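Local atomic coordinates of histidine triad protein (Plasmodium falciparum 3D7, PDB entry 5CS2), a protein that probably hydrolyses diadenosine triphosphate to AMP and ADP, as a member of the histidine triad (HIT) family related to Fhit. Residues 37-42 and 75-80; 50-55 and 120-125. All blocks are in the same frame, centred on the assembly; numbering follows the deposited sequence.

Contact 1: 37-42 and 75-80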
loop_
_atom_site.group_PDB
_atom_site.type_symbol
_atom_site.label_atom_id
_atom_site.label_comp_id
_atom_site.label_asym_id
_atom_site.label_seq_id
_atom_site.Cartn_x
_atom_site.Cartn_y
_atom_site.Cartn_z
ATOM N N ILE A 37 -14.995 -9.559 4.243
ATOM C CA ILE A 37 -14.198 -10.549 3.542
ATOM C C ILE A 37 -13.115 -11.080 4.476
ATOM O O ILE A 37 -12.550 -10.305 5.242
ATOM C CB ILE A 37 -13.556 -9.974 2.221
ATOM C CG1 ILE A 37 -12.917 -11.089 1.359
ATOM C CG2 ILE A 37 -12.537 -8.837 2.520
ATOM C CD1 ILE A 37 -12.694 -10.683 -0.176
ATOM N N THR A 38 -12.806 -12.359 4.345
ATOM C CA THR A 38 -11.736 -13.057 5.031
ATOM C C THR A 38 -10.951 -13.811 3.976
ATOM O O THR A 38 -11.542 -14.443 3.095
ATOM C CB THR A 38 -12.299 -14.000 6.133
ATOM O OG1 THR A 38 -13.165 -13.233 6.968
ATOM C CG2 THR A 38 -11.201 -14.626 6.983
ATOM N N THR A 39 -9.602 -13.726 4.055
ATOM C CA THR A 39 -8.670 -14.371 3.130
ATOM C C THR A 39 -7.765 -15.296 3.938
ATOM O O THR A 39 -7.962 -15.438 5.150
ATOM C CB THR A 39 -7.893 -13.311 2.297
ATOM O OG1 THR A 39 -6.960 -12.682 3.178
ATOM C CG2 THR A 39 -8.811 -12.259 1.670
ATOM N N LYS A 40 -6.774 -15.906 3.284
ATOM C CA LYS A 40 -5.837 -16.813 3.933
ATOM C C LYS A 40 -5.101 -16.125 5.094
ATOM O O LYS A 40 -4.892 -16.760 6.122
ATOM C CB LYS A 40 -4.833 -17.363 2.904
ATOM C CG LYS A 40 -3.907 -18.448 3.456
ATOM C CD LYS A 40 -3.059 -19.083 2.362
ATOM C CE LYS A 40 -2.179 -20.184 2.900
ATOM N NZ LYS A 40 -1.479 -20.914 1.808
ATOM N N TYR A 41 -4.736 -14.832 4.936
ATOM C CA TYR A 41 -3.971 -14.079 5.948
ATOM C C TYR A 41 -4.584 -12.764 6.403
ATOM O O TYR A 41 -4.054 -12.145 7.328
ATOM C CB TYR A 41 -2.559 -13.803 5.414
ATOM C CG TYR A 41 -1.757 -15.034 5.074
ATOM C CD1 TYR A 41 -1.129 -15.780 6.067
ATOM C CD2 TYR A 41 -1.599 -15.443 3.755
ATOM C CE1 TYR A 41 -0.385 -16.919 5.755
ATOM C CE2 TYR A 41 -0.821 -16.551 3.429
ATOM C CZ TYR A 41 -0.252 -17.312 4.434
ATOM O OH TYR A 41 0.486 -18.423 4.100
ATOM N N SER A 42 -5.666 -12.300 5.785
ATOM C CA SER A 42 -6.183 -10.965 6.106
ATOM C C SER A 42 -7.694 -10.948 6.210
ATOM O O SER A 42 -8.343 -11.958 5.938
ATOM C CB SER A 42 -5.805 -10.007 4.969
ATOM O OG SER A 42 -4.442 -10.089 4.618
ATOM N N ILE A 75 2.290 -10.003 3.017
ATOM C CA ILE A 75 2.437 -8.760 2.229
ATOM C C ILE A 75 1.663 -8.927 0.935
ATOM O O ILE A 75 0.882 -8.055 0.563
ATOM C CB ILE A 75 3.930 -8.384 1.950
ATOM C CG1 ILE A 75 4.662 -8.100 3.265
ATOM C CG2 ILE A 75 4.017 -7.146 0.983
ATOM C CD1 ILE A 75 6.191 -8.317 3.169
ATOM N N ILE A 76 1.879 -10.063 0.250
ATOM C CA ILE A 76 1.160 -10.320 -0.999
ATOM C C ILE A 76 -0.345 -10.384 -0.762
ATOM O O ILE A 76 -1.123 -9.781 -1.513
ATOM C CB ILE A 76 1.716 -11.612 -1.628
ATOM C CG1 ILE A 76 3.194 -11.408 -2.089
ATOM C CG2 ILE A 76 0.791 -12.164 -2.759
ATOM C CD1 ILE A 76 3.922 -12.723 -2.469
ATOM N N ASP A 77 -0.759 -11.135 0.269
ATOM C CA ASP A 77 -2.179 -11.319 0.561
ATOM C C ASP A 77 -2.889 -9.994 0.826
ATOM O O ASP A 77 -3.882 -9.689 0.164
ATOM C CB ASP A 77 -2.358 -12.312 1.728
ATOM C CG ASP A 77 -3.815 -12.679 2.003
ATOM O OD1 ASP A 77 -4.580 -11.785 2.411
ATOM O OD2 ASP A 77 -4.171 -13.885 1.857
ATOM N N ILE A 78 -2.380 -9.186 1.766
ATOM C CA ILE A 78 -3.053 -7.957 2.146
ATOM C C ILE A 78 -3.096 -6.934 0.984
ATOM O O ILE A 78 -4.069 -6.173 0.871
ATOM C CB ILE A 78 -2.534 -7.346 3.474
ATOM C CG1 ILE A 78 -3.607 -6.403 4.062
ATOM C CG2 ILE A 78 -1.204 -6.602 3.270
ATOM C CD1 ILE A 78 -3.432 -5.913 5.484
ATOM N N ASN A 79 -2.074 -6.982 0.115
ATOM C CA ASN A 79 -1.981 -6.038 -0.991
ATOM C C ASN A 79 -2.824 -6.440 -2.178
ATOM O O ASN A 79 -3.419 -5.554 -2.802
ATOM C CB ASN A 79 -0.550 -5.759 -1.344
ATOM C CG ASN A 79 0.001 -4.752 -0.350
ATOM O OD1 ASN A 79 -0.499 -3.629 -0.200
ATOM N ND2 ASN A 79 0.936 -5.197 0.467
ATOM N N LEU A 80 -2.927 -7.732 -2.457
ATOM C CA LEU A 80 -3.864 -8.204 -3.492
ATOM C C LEU A 80 -5.303 -7.936 -3.032
ATOM O O LEU A 80 -6.125 -7.486 -3.828
ATOM C CB LEU A 80 -3.651 -9.677 -3.820
ATOM C CG LEU A 80 -2.322 -10.047 -4.502
ATOM C CD1 LEU A 80 -2.260 -11.544 -4.727
ATOM C CD2 LEU A 80 -2.119 -9.297 -5.836
#

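Contact 2: 50-55 and 120-125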
loop_
_atom_site.group_PDB
_atom_site.type_symbol
_atom_site.label_atom_id
_atom_site.label_comp_id
_atom_site.label_asym_id
_atom_site.label_seq_id
_atom_site.Cartn_x
_atom_site.Cartn_y
_atom_site.Cartn_z
ATOM N N PRO A 50 -15.644 6.410 10.213
ATOM C CA PRO A 50 -15.173 6.701 8.848
ATOM C C PRO A 50 -14.824 8.169 8.648
ATOM O O PRO A 50 -15.508 9.048 9.189
ATOM C CB PRO A 50 -16.363 6.291 7.966
ATOM C CG PRO A 50 -17.567 6.454 8.850
ATOM C CD PRO A 50 -17.088 6.084 10.226
ATOM N N LEU A 51 -13.749 8.439 7.886
ATOM C CA LEU A 51 -13.379 9.819 7.575
ATOM C C LEU A 51 -14.352 10.340 6.539
ATOM O O LEU A 51 -14.701 11.516 6.559
ATOM C CB LEU A 51 -11.952 9.918 7.034
ATOM C CG LEU A 51 -10.829 9.914 8.057
ATOM C CD1 LEU A 51 -9.504 9.939 7.363
ATOM C CD2 LEU A 51 -10.912 11.117 8.994
ATOM N N LEU A 52 -14.766 9.454 5.616
ATOM C CA LEU A 52 -15.696 9.724 4.525
ATOM C C LEU A 52 -16.496 8.449 4.276
ATOM O O LEU A 52 -16.030 7.379 4.688
ATOM C CB LEU A 52 -14.910 10.063 3.237
ATOM C CG LEU A 52 -14.135 11.383 3.186
ATOM C CD1 LEU A 52 -13.291 11.442 1.911
ATOM C CD2 LEU A 52 -15.069 12.590 3.219
ATOM N N PRO A 53 -17.636 8.491 3.528
ATOM C CA PRO A 53 -18.388 7.238 3.264
ATOM C C PRO A 53 -17.599 6.163 2.522
ATOM O O PRO A 53 -16.851 6.453 1.599
ATOM C CB PRO A 53 -19.579 7.699 2.409
ATOM C CG PRO A 53 -19.696 9.152 2.644
ATOM C CD PRO A 53 -18.329 9.666 2.952
ATOM N N GLY A 54 -17.779 4.918 2.933
ATOM C CA GLY A 54 -17.085 3.801 2.301
ATOM C C GLY A 54 -15.682 3.546 2.814
ATOM O O GLY A 54 -15.022 2.625 2.340
ATOM N N HIS A 55 -15.267 4.285 3.840
ATOM C CA HIS A 55 -13.948 4.104 4.492
ATOM C C HIS A 55 -13.890 2.718 5.117
ATOM O O HIS A 55 -14.672 2.395 6.020
ATOM C CB HIS A 55 -13.753 5.189 5.566
ATOM C CG HIS A 55 -12.394 5.242 6.217
ATOM N ND1 HIS A 55 -12.023 6.331 6.992
ATOM C CD2 HIS A 55 -11.382 4.345 6.212
ATOM C CE1 HIS A 55 -10.800 6.063 7.424
ATOM N NE2 HIS A 55 -10.361 4.894 6.964
ATOM N N ILE A 120 -10.113 4.668 1.278
ATOM C CA ILE A 120 -11.150 5.708 1.377
ATOM C C ILE A 120 -11.569 6.135 -0.016
ATOM O O ILE A 120 -10.808 6.814 -0.724
ATOM C CB ILE A 120 -10.746 6.932 2.248
ATOM C CG1 ILE A 120 -10.157 6.523 3.620
ATOM C CG2 ILE A 120 -11.947 7.901 2.416
ATOM C CD1 ILE A 120 -9.174 7.494 4.227
ATOM N N PRO A 121 -12.815 5.839 -0.408
ATOM C CA PRO A 121 -13.294 6.291 -1.729
ATOM C C PRO A 121 -13.302 7.810 -1.749
ATOM O O PRO A 121 -13.564 8.432 -0.719
ATOM C CB PRO A 121 -14.724 5.733 -1.791
ATOM C CG PRO A 121 -14.725 4.584 -0.816
ATOM C CD PRO A 121 -13.864 5.087 0.309
ATOM N N ARG A 122 -12.941 8.412 -2.891
ATOM C CA ARG A 122 -12.860 9.876 -2.997
ATOM C C ARG A 122 -13.734 10.448 -4.126
ATOM O O ARG A 122 -13.824 9.852 -5.196
ATOM C CB ARG A 122 -11.402 10.308 -3.225
ATOM C CG ARG A 122 -10.411 9.918 -2.115
ATOM C CD ARG A 122 -10.827 10.385 -0.741
ATOM N NE ARG A 122 -10.971 11.839 -0.663
ATOM C CZ ARG A 122 -9.969 12.673 -0.409
ATOM N NH1 ARG A 122 -8.745 12.205 -0.186
ATOM N NH2 ARG A 122 -10.182 13.983 -0.366
ATOM N N LYS A 123 -14.361 11.617 -3.870
ATOM C CA LYS A 123 -15.224 12.362 -4.811
ATOM C C LYS A 123 -14.917 13.867 -4.765
ATOM O O LYS A 123 -14.312 14.338 -3.800
ATOM C CB LYS A 123 -16.706 12.087 -4.499
ATOM C CG LYS A 123 -17.149 10.690 -4.909
ATOM C CD LYS A 123 -18.340 10.194 -4.096
ATOM C CE LYS A 123 -19.071 9.114 -4.859
ATOM N NZ LYS A 123 -20.039 8.366 -4.011
ATOM N N ILE A 124 -15.312 14.627 -5.811
ATOM C CA ILE A 124 -15.073 16.087 -5.878
ATOM C C ILE A 124 -15.586 16.819 -4.629
ATOM O O ILE A 124 -16.732 16.616 -4.207
ATOM C CB ILE A 124 -15.612 16.740 -7.192
ATOM C CG1 ILE A 124 -15.034 16.057 -8.448
ATOM C CG2 ILE A 124 -15.372 18.279 -7.224
ATOM C CD1 ILE A 124 -15.814 16.304 -9.775
ATOM N N ASN A 125 -14.706 17.641 -4.026
ATOM C CA ASN A 125 -14.952 18.475 -2.847
ATOM C C ASN A 125 -15.550 17.707 -1.645
ATOM O O ASN A 125 -16.354 18.277 -0.892
ATOM C CB ASN A 125 -15.814 19.716 -3.219
ATOM C CG ASN A 125 -15.136 20.725 -4.128
ATOM O OD1 ASN A 125 -13.901 20.772 -4.266
ATOM N ND2 ASN A 125 -15.935 21.594 -4.736
HETATM O O HOH W 1 -16.403 8.657 0.212
#

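Contact 1: 37-42 and 75-80
The beta hairpin that joins strands 35-38 and 42-46 is pinned to helix 72-93 by one carboxylate, that of Asp77, which reaches into the turn and meets Thr39, Tyr41 and Ser42. Asp77 has its CG anti to the backbone N (chi1 -174°), which swings the carboxylate off the helix and into the hairpin. Its OD1 accepts two hydroxyls: Thr39 OG1 comes in at 2.7 Å on the syn lone pair of OD1, whereas Ser42 OG, 2.8 Å from OD1, arrives from above the carboxylate plane, 40° out of it. The other oxygen, OD2, takes a weak, bent hydrogen bond of 3.3 Å from Tyr41 N. Thr39 OG1 both donates to Asp77 OD1 and accepts from Ser42 N at 2.9 Å, an ST motif within the turn. The Tyr41 ring stands nearly perpendicular to the carboxylate (89°) and meets it by an edge, with CD2 3.6 Å from Asp77 OD2; CG of Lys40 lies on one ring face. Beside the hydroxyl pair, Ser42 OG lies 3.5 Å from Ile78 CB, and the Ile78 side chain continues onto Ile117 of strand 116-122. With two hydroxyls on OD1 and a weak N-H bond on OD2, the buried carboxylate has its rotation largely set, and it probably stays ionised.

Contact 2: 50-55 and 120-125
Ile120 sets its CG1 over one face of the His55 imidazole, 3.6 Å from the ring centroid and 8° off the normal, a CH-pi contact. The two side chains run side by side in the same direction. With CG anti to the backbone N (chi1 -173°), the His55 ring is laid alongside the Ile120 side chain, and a nearly straight hydrogen bond (174°) of 2.9 Å from Leu51 N to His55 ND1, close to the ring plane, holds its rotation. On its other branch Ile120 uses CG2 to meet Leu52 CB at 3.8 Å, the side chains crossing at about a right angle. Leu52 CD1 approaches Arg122 NE obliquely at 3.5 Å, while the guanidinium is held by Ser99 and Asp126. Pro121 presses its CD against Gly54 O at 3.4 Å; Gly54 takes the third position of a type II turn from Leu52 to His55 with a positive phi and lets the proline ring come close to the backbone. This loop connects strands 42-46 and 56-60 of the HIT fold and packs on the end of strand 116-122, which carries His116 and His118 of the predicted histidine triad motif; His55 NE2 is hydrogen-bonded to ND1 of His118, a predicted substrate-binding residue. Packing slackens toward the outer side. No direct hydrogen bond joins the two segments anywhere; beside exposed Pro53 a water donates to both Pro53 O (2.6 Å) and Pro121 O (3.0 Å). Exposed Leu51 adds a lighter touch, its CD1 4.0 Å from Ile120 CD1.

How the contacts relate
Contacts 1 and 2 lie on opposite sides of the chain's centre, their own centres about 23 Å apart and their nearest atoms about 12 Å, without touching. Both reach the same five-stranded antiparallel sheet. Contact 1 joins the turn that follows outermost strand 35-38 to helix 72-93; contact 2 joins the loop before strand 56-60 to the end of strand 116-122. Along the chain the segments alternate, 37-42, 50-55, 75-80, then 120-125, so the two connections cross in sequence within one HIT domain. Strand 116-122 relates them: the Ile78 side chain is about 6 Å from that of His116, the predicted nucleotidylated histidine, and contact 2 lies further along, past His118. Both contacts also touch the second subunit.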